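Local coordinates for protein lombricine kinase (Urechis caupo, PDB 3JPZ) that catalyses, as a phosphagen kinase, the reversible transfer of a phosphoryl group between ATP and the guanidino compound lombricine, at residues Arg125-Pro130 against Arg135-Glu140; Glu140-Ile145 against Pro199-Ile204; His187-Ser192 against Asn217-Met222. One frame throughout, in Å; residues are numbered along the deposited sequence.

Contact 1. Residues Arg125-Pro130 against Arg135-Glu140; sequences RGLCYP and RGERRE
E137 OE2 is held by two donors, the backbone N of C128 and a water molecule. The backbone N of C128 reaches this E137 OE2 at 3.0 Å, with a nearly straight N-H...O angle of 166°, but it arrives from above the carboxylate plane, 57° out of it. The water lies 2.5 Å from E137 OE2, an unusually short distance whose exact length is doubtful, and its other hydrogen goes to the carbonyl oxygen of G126. The carboxylate thus holds the loop at two backbone points, chiefly at C128 N directly and also at G126 O through the water. It is carried there by a side chain whose CG is anti to the carbonyl carbon (chi1 -84°) and which runs extended beyond it. C128 lies along the same group: its CB is 3.5 Å from E137 OE2 and its SG 3.6 Å from that oxygen, so the thiol side chain lines the carboxylate.

This illustrates how a helix is joined to the loop that leads into it. The segment 125-130 follows strand 113-122 of the large antiparallel sheet, and only four residues separate it from helix 135-149, whose first turns carry E137 and E140. One turn beyond E137, the nonpolar part of E140 receives L127: leucine CD1 stands 3.9 Å from E140 CG, the two side chains crossing at about a right angle. The E140 carboxylate itself has R143 as its partner. R138 reaches past P130 to a salt bridge with D197, while the carbonyl of P130 is bonded by R196. The second subunit also reaches this helix start: R135 forms a salt bridge with D45 of that subunit, and E137 packs on its N5.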
loop_
_atom_site.group_PDB
_atom_site.type_symbol
_atom_site.label_atom_id
_atom_site.label_comp_id
_atom_site.label_asym_id
_atom_site.label_seq_id
_atom_site.Cartn_x
_atom_site.Cartn_y
_atom_site.Cartn_z
ATOM N N ARG A 125 14.383 -19.343 8.697
ATOM C CA ARG A 125 15.155 -18.630 9.709
ATOM C C ARG A 125 16.316 -17.872 9.074
ATOM O O ARG A 125 16.929 -18.340 8.113
ATOM C CB ARG A 125 15.664 -19.590 10.787
ATOM C CG ARG A 125 16.564 -18.933 11.824
ATOM C CD ARG A 125 16.659 -19.773 13.084
ATOM N NE ARG A 125 15.422 -19.735 13.857
ATOM C CZ ARG A 125 15.100 -20.612 14.802
ATOM N NH1 ARG A 125 15.918 -21.611 15.099
ATOM N NH2 ARG A 125 13.956 -20.493 15.451
ATOM N N GLY A 126 16.592 -16.688 9.609
ATOM C CA GLY A 126 17.624 -15.824 9.077
ATOM C C GLY A 126 17.099 -14.762 8.128
ATOM O O GLY A 126 17.843 -13.858 7.749
ATOM N N LEU A 127 15.823 -14.851 7.754
ATOM C CA LEU A 127 15.287 -13.991 6.706
ATOM C C LEU A 127 13.990 -13.295 7.111
ATOM O O LEU A 127 13.079 -13.911 7.668
ATOM C CB LEU A 127 15.043 -14.801 5.445
ATOM C CG LEU A 127 16.288 -15.506 4.898
ATOM C CD1 LEU A 127 15.898 -16.505 3.835
ATOM C CD2 LEU A 127 17.272 -14.494 4.349
ATOM N N CYS A 128 13.904 -12.009 6.793
ATOM C CA CYS A 128 12.749 -11.216 7.182
ATOM C C CYS A 128 11.485 -11.701 6.501
ATOM O O CYS A 128 11.501 -12.104 5.347
ATOM C CB CYS A 128 12.988 -9.738 6.869
ATOM S SG CYS A 128 14.058 -8.932 8.070
ATOM N N TYR A 129 10.389 -11.663 7.242
ATOM C CA TYR A 129 9.067 -11.834 6.672
ATOM C C TYR A 129 8.773 -10.792 5.592
ATOM O O TYR A 129 9.433 -9.760 5.514
ATOM C CB TYR A 129 8.028 -11.701 7.776
ATOM C CG TYR A 129 8.114 -12.762 8.843
ATOM C CD1 TYR A 129 8.078 -14.116 8.517
ATOM C CD2 TYR A 129 8.190 -12.415 10.180
ATOM C CE1 TYR A 129 8.138 -15.085 9.499
ATOM C CE2 TYR A 129 8.255 -13.374 11.162
ATOM C CZ TYR A 129 8.228 -14.708 10.815
ATOM O OH TYR A 129 8.282 -15.657 11.806
ATOM N N PRO A 130 7.751 -11.052 4.769
ATOM C CA PRO A 130 7.292 -10.168 3.689
ATOM C C PRO A 130 7.143 -8.687 4.058
ATOM O O PRO A 130 7.382 -7.842 3.208
ATOM C CB PRO A 130 5.932 -10.759 3.327
ATOM C CG PRO A 130 6.106 -12.217 3.585
ATOM C CD PRO A 130 6.989 -12.311 4.800
ATOM N N ARG A 135 14.166 -7.232 -1.513
ATOM C CA ARG A 135 14.096 -8.044 -2.726
ATOM C C ARG A 135 15.131 -9.171 -2.716
ATOM O O ARG A 135 14.875 -10.258 -3.227
ATOM C CB ARG A 135 14.330 -7.175 -3.960
ATOM C CG ARG A 135 13.082 -6.507 -4.500
ATOM C CD ARG A 135 13.416 -5.735 -5.754
ATOM N NE ARG A 135 14.450 -4.746 -5.490
ATOM C CZ ARG A 135 14.215 -3.510 -5.066
ATOM N NH1 ARG A 135 15.229 -2.678 -4.850
ATOM N NH2 ARG A 135 12.967 -3.109 -4.863
ATOM N N GLY A 136 16.300 -8.905 -2.145
ATOM C CA GLY A 136 17.364 -9.891 -2.100
ATOM C C GLY A 136 17.047 -11.008 -1.122
ATOM O O GLY A 136 17.235 -12.189 -1.419
ATOM N N GLU A 137 16.563 -10.629 0.054
ATOM C CA GLU A 137 16.167 -11.596 1.058
ATOM C C GLU A 137 15.097 -12.507 0.483
ATOM O O GLU A 137 15.146 -13.721 0.648
ATOM C CB GLU A 137 15.613 -10.881 2.287
ATOM C CG GLU A 137 16.655 -10.403 3.271
ATOM C CD GLU A 137 16.027 -9.805 4.515
ATOM O OE1 GLU A 137 15.375 -8.747 4.401
ATOM O OE2 GLU A 137 16.183 -10.392 5.603
ATOM N N ARG A 138 14.137 -11.904 -0.207
ATOM C CA ARG A 138 12.966 -12.615 -0.699
ATOM C C ARG A 138 13.363 -13.617 -1.758
ATOM O O ARG A 138 12.808 -14.713 -1.830
ATOM C CB ARG A 138 11.964 -11.621 -1.289
ATOM C CG ARG A 138 10.554 -12.163 -1.429
ATOM C CD ARG A 138 9.664 -11.188 -2.184
ATOM N NE ARG A 138 9.322 -10.020 -1.375
ATOM C CZ ARG A 138 9.756 -8.780 -1.595
ATOM N NH1 ARG A 138 10.553 -8.505 -2.617
ATOM N NH2 ARG A 138 9.376 -7.806 -0.788
ATOM N N ARG A 139 14.313 -13.222 -2.596
ATOM C CA ARG A 139 14.835 -14.106 -3.621
ATOM C C ARG A 139 15.564 -15.269 -2.974
ATOM O O ARG A 139 15.576 -16.358 -3.522
ATOM C CB ARG A 139 15.788 -13.355 -4.555
ATOM C CG ARG A 139 15.090 -12.482 -5.579
ATOM C CD ARG A 139 15.994 -11.344 -6.000
ATOM N NE ARG A 139 15.331 -10.414 -6.907
ATOM C CZ ARG A 139 15.925 -9.354 -7.442
ATOM N NH1 ARG A 139 17.200 -9.092 -7.159
ATOM N NH2 ARG A 139 15.244 -8.563 -8.260
ATOM N N GLU A 140 16.179 -15.021 -1.820
ATOM C CA GLU A 140 16.869 -16.061 -1.062
ATOM C C GLU A 140 15.872 -17.041 -0.446
ATOM O O GLU A 140 16.127 -18.236 -0.404
ATOM C CB GLU A 140 17.752 -15.445 0.026
ATOM C CG GLU A 140 18.444 -16.460 0.934
ATOM C CD GLU A 140 19.442 -17.336 0.197
ATOM O OE1 GLU A 140 19.660 -17.105 -1.007
ATOM O OE2 GLU A 140 20.005 -18.260 0.822
HETATM O O HOH W 1 18.464 -11.515 5.771
#

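Contact 2. Residues Glu140-Ile145 against Pro199-Ile204; sequences EVERVI and PDARGI
Close van der Waals packing carries the touch between E142 and A201. The carboxylate of E142 lies over the backbone of the turn, its OE1 3.2 Å from A201 CA. The methyl group is hardly farther off, with A201 CB 3.5 Å from E142 OE1. The carboxylate gets there because the E142 chain runs straight out from the helix, CG anti to the backbone N (chi1 179°) and extended beyond. No hydrogen bond links the two segments; the E142 OE2 oxygen is instead taken by the hydroxyl of Y160.

Backbone bonds explain the shape presented to E142. P199 to R202 form a type II beta turn, closed by R202 N to P199 O at 3.0 Å, and A201 takes its third position with a positive phi of 67°. The turn leads into strand 203-207, so the contact sets helix 135-149 against the approach to the large antiparallel sheet. E142 also packs on I216 of the adjoining strand 212-216, as does I145 one turn later.

Charged and polar groups flank this packing. R202 NH1 donates to D200 O at 3.0 Å in a bent bond (N-H...O angle 132°) that lies out of the guanidinium plane, while R202 NE makes the bond to the carbonyl of N217. D200, the like-charged neighbour of E142, is paired with R139, which may temper any repulsion between the two acids. On the helix itself, R143 NE meets E140 OE1 at 3.1 Å on the syn side, part of a salt bridge between residues on neighbouring turns.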
loop_
_atom_site.group_PDB
_atom_site.type_symbol
_atom_site.label_atom_id
_atom_site.label_comp_id
_atom_site.label_asym_id
_atom_site.label_seq_id
_atom_site.Cartn_x
_atom_site.Cartn_y
_atom_site.Cartn_z
ATOM N N GLU A 140 16.179 -15.021 -1.820
ATOM C CA GLU A 140 16.869 -16.061 -1.062
ATOM C C GLU A 140 15.872 -17.041 -0.446
ATOM O O GLU A 140 16.127 -18.236 -0.404
ATOM C CB GLU A 140 17.752 -15.445 0.026
ATOM C CG GLU A 140 18.444 -16.460 0.934
ATOM C CD GLU A 140 19.442 -17.336 0.197
ATOM O OE1 GLU A 140 19.660 -17.105 -1.007
ATOM O OE2 GLU A 140 20.005 -18.260 0.822
ATOM N N VAL A 141 14.740 -16.542 0.041
ATOM C CA VAL A 141 13.663 -17.436 0.453
ATOM C C VAL A 141 13.240 -18.304 -0.732
ATOM O O VAL A 141 13.238 -19.533 -0.646
ATOM C CB VAL A 141 12.419 -16.684 0.963
ATOM C CG1 VAL A 141 11.317 -17.673 1.241
ATOM C CG2 VAL A 141 12.736 -15.895 2.213
ATOM N N GLU A 142 12.893 -17.665 -1.845
ATOM C CA GLU A 142 12.468 -18.395 -3.031
ATOM C C GLU A 142 13.521 -19.415 -3.461
ATOM O O GLU A 142 13.185 -20.519 -3.873
ATOM C CB GLU A 142 12.187 -17.451 -4.197
ATOM C CG GLU A 142 11.764 -18.177 -5.480
ATOM C CD GLU A 142 11.711 -17.261 -6.683
ATOM O OE1 GLU A 142 12.597 -16.392 -6.812
ATOM O OE2 GLU A 142 10.785 -17.404 -7.505
ATOM N N ARG A 143 14.794 -19.047 -3.373
ATOM C CA ARG A 143 15.844 -19.932 -3.846
ATOM C C ARG A 143 15.939 -21.133 -2.930
ATOM O O ARG A 143 15.981 -22.270 -3.384
ATOM C CB ARG A 143 17.193 -19.229 -3.888
ATOM C CG ARG A 143 18.300 -20.144 -4.386
ATOM C CD ARG A 143 19.639 -19.437 -4.489
ATOM N NE ARG A 143 20.262 -19.249 -3.183
ATOM C CZ ARG A 143 20.770 -20.231 -2.442
ATOM N NH1 ARG A 143 20.722 -21.489 -2.866
ATOM N NH2 ARG A 143 21.320 -19.956 -1.267
ATOM N N VAL A 144 15.973 -20.867 -1.633
ATOM C CA VAL A 144 16.106 -21.914 -0.637
ATOM C C VAL A 144 14.976 -22.932 -0.772
ATOM O O VAL A 144 15.218 -24.129 -0.882
ATOM C CB VAL A 144 16.117 -21.308 0.781
ATOM C CG1 VAL A 144 15.985 -22.382 1.840
ATOM C CG2 VAL A 144 17.394 -20.499 0.994
ATOM N N ILE A 145 13.740 -22.450 -0.778
ATOM C CA ILE A 145 12.585 -23.334 -0.857
ATOM C C ILE A 145 12.549 -24.083 -2.192
ATOM O O ILE A 145 12.293 -25.279 -2.238
ATOM C CB ILE A 145 11.281 -22.535 -0.659
ATOM C CG1 ILE A 145 11.293 -21.867 0.719
ATOM C CG2 ILE A 145 10.082 -23.435 -0.797
ATOM C CD1 ILE A 145 10.148 -20.905 0.952
ATOM N N PRO A 199 5.531 -9.400 -8.793
ATOM C CA PRO A 199 5.595 -10.710 -8.144
ATOM C C PRO A 199 7.001 -11.310 -8.138
ATOM O O PRO A 199 7.165 -12.522 -8.283
ATOM C CB PRO A 199 4.732 -11.573 -9.056
ATOM C CG PRO A 199 4.761 -10.855 -10.430
ATOM C CD PRO A 199 5.531 -9.569 -10.252
ATOM N N ASP A 200 8.009 -10.465 -8.001
ATOM C CA ASP A 200 9.385 -10.928 -7.921
ATOM C C ASP A 200 9.572 -11.925 -6.776
ATOM O O ASP A 200 9.240 -11.634 -5.623
ATOM C CB ASP A 200 10.311 -9.738 -7.719
ATOM C CG ASP A 200 11.762 -10.116 -7.842
ATOM O OD1 ASP A 200 12.183 -11.091 -7.184
ATOM O OD2 ASP A 200 12.468 -9.437 -8.604
ATOM N N ALA A 201 10.092 -13.104 -7.109
ATOM C CA ALA A 201 10.354 -14.155 -6.128
ATOM C C ALA A 201 9.067 -14.726 -5.523
ATOM O O ALA A 201 9.084 -15.273 -4.424
ATOM C CB ALA A 201 11.277 -13.645 -5.032
ATOM N N ARG A 202 7.957 -14.588 -6.235
ATOM C CA ARG A 202 6.721 -15.283 -5.866
ATOM C C ARG A 202 6.561 -16.458 -6.797
ATOM O O ARG A 202 6.936 -16.373 -7.964
ATOM C CB ARG A 202 5.502 -14.378 -6.010
ATOM C CG ARG A 202 5.236 -13.521 -4.809
ATOM C CD ARG A 202 6.397 -12.581 -4.554
ATOM N NE ARG A 202 6.098 -11.692 -3.443
ATOM C CZ ARG A 202 6.479 -10.423 -3.363
ATOM N NH1 ARG A 202 7.189 -9.873 -4.334
ATOM N NH2 ARG A 202 6.134 -9.701 -2.308
ATOM N N GLY A 203 6.014 -17.556 -6.300
ATOM C CA GLY A 203 5.805 -18.705 -7.154
ATOM C C GLY A 203 4.887 -19.760 -6.590
ATOM O O GLY A 203 4.528 -19.751 -5.413
ATOM N N ILE A 204 4.509 -20.677 -7.468
ATOM C CA ILE A 204 3.667 -21.796 -7.114
ATOM C C ILE A 204 4.382 -23.070 -7.505
ATOM O O ILE A 204 4.751 -23.251 -8.661
ATOM C CB ILE A 204 2.339 -21.734 -7.871
ATOM C CG1 ILE A 204 1.605 -20.427 -7.550
ATOM C CG2 ILE A 204 1.491 -22.947 -7.533
ATOM C CD1 ILE A 204 0.466 -20.114 -8.501
#

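Contact 3. Residues His187-Ser192 against Asn217-Met222; sequences HLMVNS and NEEDHM. With NO3 (nitrate ion), chain C.
The short helix 187-191 faces the loop 217-222 across a backbone gap of 7.2 Å between the CA atoms of M189 and E219, and no hydrogen bond spans it. M189 bridges the two segments. Its chain is bent at chi2 and chi3 (-67° and -81°), which curls the methyl end onto the loop: CE comes 3.1 Å from the carbonyl oxygen of E218 and 3.4 Å from E219 CA. Behind it, M189 SD rests 4.0 Å from E219 CG. The two side chains cross at about a right angle, so M189 touches the base of the glutamate and leaves the E219 carboxylate to one side.

The loop joins neighbouring antiparallel strands 212-216 and 222-229, making a beta hairpin whose connection, NEEDH, is a familiar sequence of the phosphagen kinase family. N217 N closes it with a bond to H221 O. The loop also borders the nucleotide site: D220 forms a salt bridge with R223, an ADP-binding residue, though no nucleotide is bound to this chain, and E218 and E219 make only long, weak ion pairs with that arginine.

At the end of the helix, S192 OG returns to L188 O at 2.6 Å as the chain leaves helical geometry. A nitrate, probably from the crystallisation liquor, sits against the helix away from the loop: N191 ND2 donates to nitrate O1 at 2.9 Å, with a weaker bond to O2. Nitrate O2 also sits above one face of the H187 ring, off its centre and nearest ND1 at 3.1 Å.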
loop_
_atom_site.group_PDB
_atom_site.type_symbol
_atom_site.label_atom_id
_atom_site.label_comp_id
_atom_site.label_asym_id
_atom_site.label_seq_id
_atom_site.Cartn_x
_atom_site.Cartn_y
_atom_site.Cartn_z
ATOM N N HIS A 187 -6.045 -5.294 3.666
ATOM C CA HIS A 187 -5.377 -4.251 4.431
ATOM C C HIS A 187 -4.105 -4.769 5.104
ATOM O O HIS A 187 -3.085 -4.084 5.124
ATOM C CB HIS A 187 -6.325 -3.697 5.489
ATOM C CG HIS A 187 -7.549 -3.057 4.916
ATOM N ND1 HIS A 187 -7.489 -2.100 3.925
ATOM C CD2 HIS A 187 -8.862 -3.225 5.203
ATOM C CE1 HIS A 187 -8.716 -1.708 3.623
ATOM N NE2 HIS A 187 -9.567 -2.376 4.383
ATOM N N LEU A 188 -4.154 -5.975 5.659
ATOM C CA LEU A 188 -3.002 -6.469 6.409
ATOM C C LEU A 188 -1.748 -6.518 5.545
ATOM O O LEU A 188 -0.695 -5.995 5.915
ATOM C CB LEU A 188 -3.261 -7.860 6.975
ATOM C CG LEU A 188 -2.056 -8.363 7.768
ATOM C CD1 LEU A 188 -1.627 -7.314 8.804
ATOM C CD2 LEU A 188 -2.346 -9.709 8.433
ATOM N N MET A 189 -1.879 -7.176 4.401
ATOM C CA MET A 189 -0.764 -7.434 3.502
ATOM C C MET A 189 -0.331 -6.160 2.769
ATOM O O MET A 189 0.847 -5.954 2.476
ATOM C CB MET A 189 -1.172 -8.516 2.498
ATOM C CG MET A 189 -1.189 -9.911 3.086
ATOM S SD MET A 189 0.498 -10.432 3.504
ATOM C CE MET A 189 1.070 -10.951 1.895
ATOM N N VAL A 190 -1.289 -5.299 2.473
ATOM C CA VAL A 190 -0.972 -4.047 1.800
ATOM C C VAL A 190 -0.279 -3.090 2.766
ATOM O O VAL A 190 0.853 -2.657 2.547
ATOM C CB VAL A 190 -2.239 -3.386 1.230
ATOM C CG1 VAL A 190 -1.953 -1.954 0.806
ATOM C CG2 VAL A 190 -2.769 -4.191 0.051
ATOM N N ASN A 191 -0.970 -2.772 3.849
ATOM C CA ASN A 191 -0.485 -1.793 4.801
ATOM C C ASN A 191 0.824 -2.218 5.491
ATOM O O ASN A 191 1.550 -1.379 6.013
ATOM C CB ASN A 191 -1.580 -1.501 5.829
ATOM C CG ASN A 191 -2.821 -0.863 5.202
ATOM O OD1 ASN A 191 -2.732 -0.129 4.223
ATOM N ND2 ASN A 191 -3.974 -1.135 5.775
ATOM N N SER A 192 1.125 -3.512 5.497
ATOM C CA SER A 192 2.387 -3.991 6.075
ATOM C C SER A 192 3.526 -3.978 5.053
ATOM O O SER A 192 4.625 -4.469 5.324
ATOM C CB SER A 192 2.224 -5.405 6.649
ATOM O OG SER A 192 1.914 -6.342 5.636
ATOM N N ASN A 217 6.295 -16.855 -0.919
ATOM C CA ASN A 217 6.356 -15.411 -0.809
ATOM C C ASN A 217 5.035 -14.731 -1.153
ATOM O O ASN A 217 5.016 -13.601 -1.628
ATOM C CB ASN A 217 7.536 -14.866 -1.633
ATOM C CG ASN A 217 8.879 -15.104 -0.941
ATOM O OD1 ASN A 217 8.968 -15.066 0.284
ATOM N ND2 ASN A 217 9.919 -15.362 -1.717
ATOM N N GLU A 218 3.931 -15.425 -0.903
ATOM C CA GLU A 218 2.636 -14.763 -0.842
ATOM C C GLU A 218 2.541 -14.087 0.527
ATOM O O GLU A 218 3.090 -13.004 0.729
ATOM C CB GLU A 218 1.491 -15.755 -1.050
ATOM C CG GLU A 218 0.149 -15.083 -1.275
ATOM C CD GLU A 218 -0.938 -15.605 -0.362
ATOM O OE1 GLU A 218 -0.626 -16.363 0.585
ATOM O OE2 GLU A 218 -2.107 -15.236 -0.585
ATOM N N GLU A 219 1.876 -14.737 1.477
ATOM C CA GLU A 219 1.714 -14.191 2.825
ATOM C C GLU A 219 2.845 -14.647 3.737
ATOM O O GLU A 219 3.358 -13.880 4.549
ATOM C CB GLU A 219 0.365 -14.624 3.404
ATOM C CG GLU A 219 0.123 -14.180 4.833
ATOM C CD GLU A 219 -1.323 -14.379 5.268
ATOM O OE1 GLU A 219 -1.591 -14.294 6.485
ATOM O OE2 GLU A 219 -2.189 -14.623 4.396
ATOM N N ASP A 220 3.223 -15.909 3.589
ATOM C CA ASP A 220 4.322 -16.498 4.339
ATOM C C ASP A 220 5.443 -16.780 3.351
ATOM O O ASP A 220 5.239 -16.703 2.142
ATOM C CB ASP A 220 3.872 -17.796 5.015
ATOM C CG ASP A 220 2.723 -17.579 5.992
ATOM O OD1 ASP A 220 2.903 -16.829 6.974
ATOM O OD2 ASP A 220 1.639 -18.163 5.782
ATOM N N HIS A 221 6.634 -17.093 3.844
ATOM C CA HIS A 221 7.691 -17.489 2.934
ATOM C C HIS A 221 7.197 -18.707 2.177
ATOM O O HIS A 221 7.193 -18.735 0.948
ATOM C CB HIS A 221 8.994 -17.818 3.671
ATOM C CG HIS A 221 9.708 -16.619 4.207
ATOM N ND1 HIS A 221 10.518 -16.675 5.322
ATOM C CD2 HIS A 221 9.729 -15.332 3.793
ATOM C CE1 HIS A 221 11.009 -15.474 5.567
ATOM N NE2 HIS A 221 10.545 -14.640 4.654
ATOM N N MET A 222 6.754 -19.708 2.924
ATOM C CA MET A 222 6.295 -20.953 2.341
ATOM C C MET A 222 4.951 -21.355 2.920
ATOM O O MET A 222 4.834 -21.611 4.110
ATOM C CB MET A 222 7.301 -22.064 2.616
ATOM C CG MET A 222 6.989 -23.355 1.900
ATOM S SD MET A 222 8.300 -24.563 2.116
ATOM C CE MET A 222 8.143 -24.887 3.875
HETATM N N NO3 C . -6.830 0.748 5.519
HETATM O O1 NO3 C . -5.640 1.052 4.870
HETATM O O2 NO3 C . -6.839 -0.315 6.416
HETATM O O3 NO3 C . -7.995 1.495 5.280
#

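From the N terminus, contact 1 comes first and closes the short loop after strand 113-122 onto the start of helix 135-149. Contact 2 follows in series, sharing E140, and ties the next turn of that helix to the turn before strand 203-207, some fifty residues on. Contact 3 crosses contact 2 in chain order: helix 187-191 lies between the segments of contact 2, and the 217-222 hairpin loop lies beyond them. The three meet at this hairpin. N217 bonds R138, A201 and R202, and H221 bonds C128, joining the loop before the helix, the helix and the sheet beside the nucleotide site, while contacts 1 and 2 also touch the second subunit.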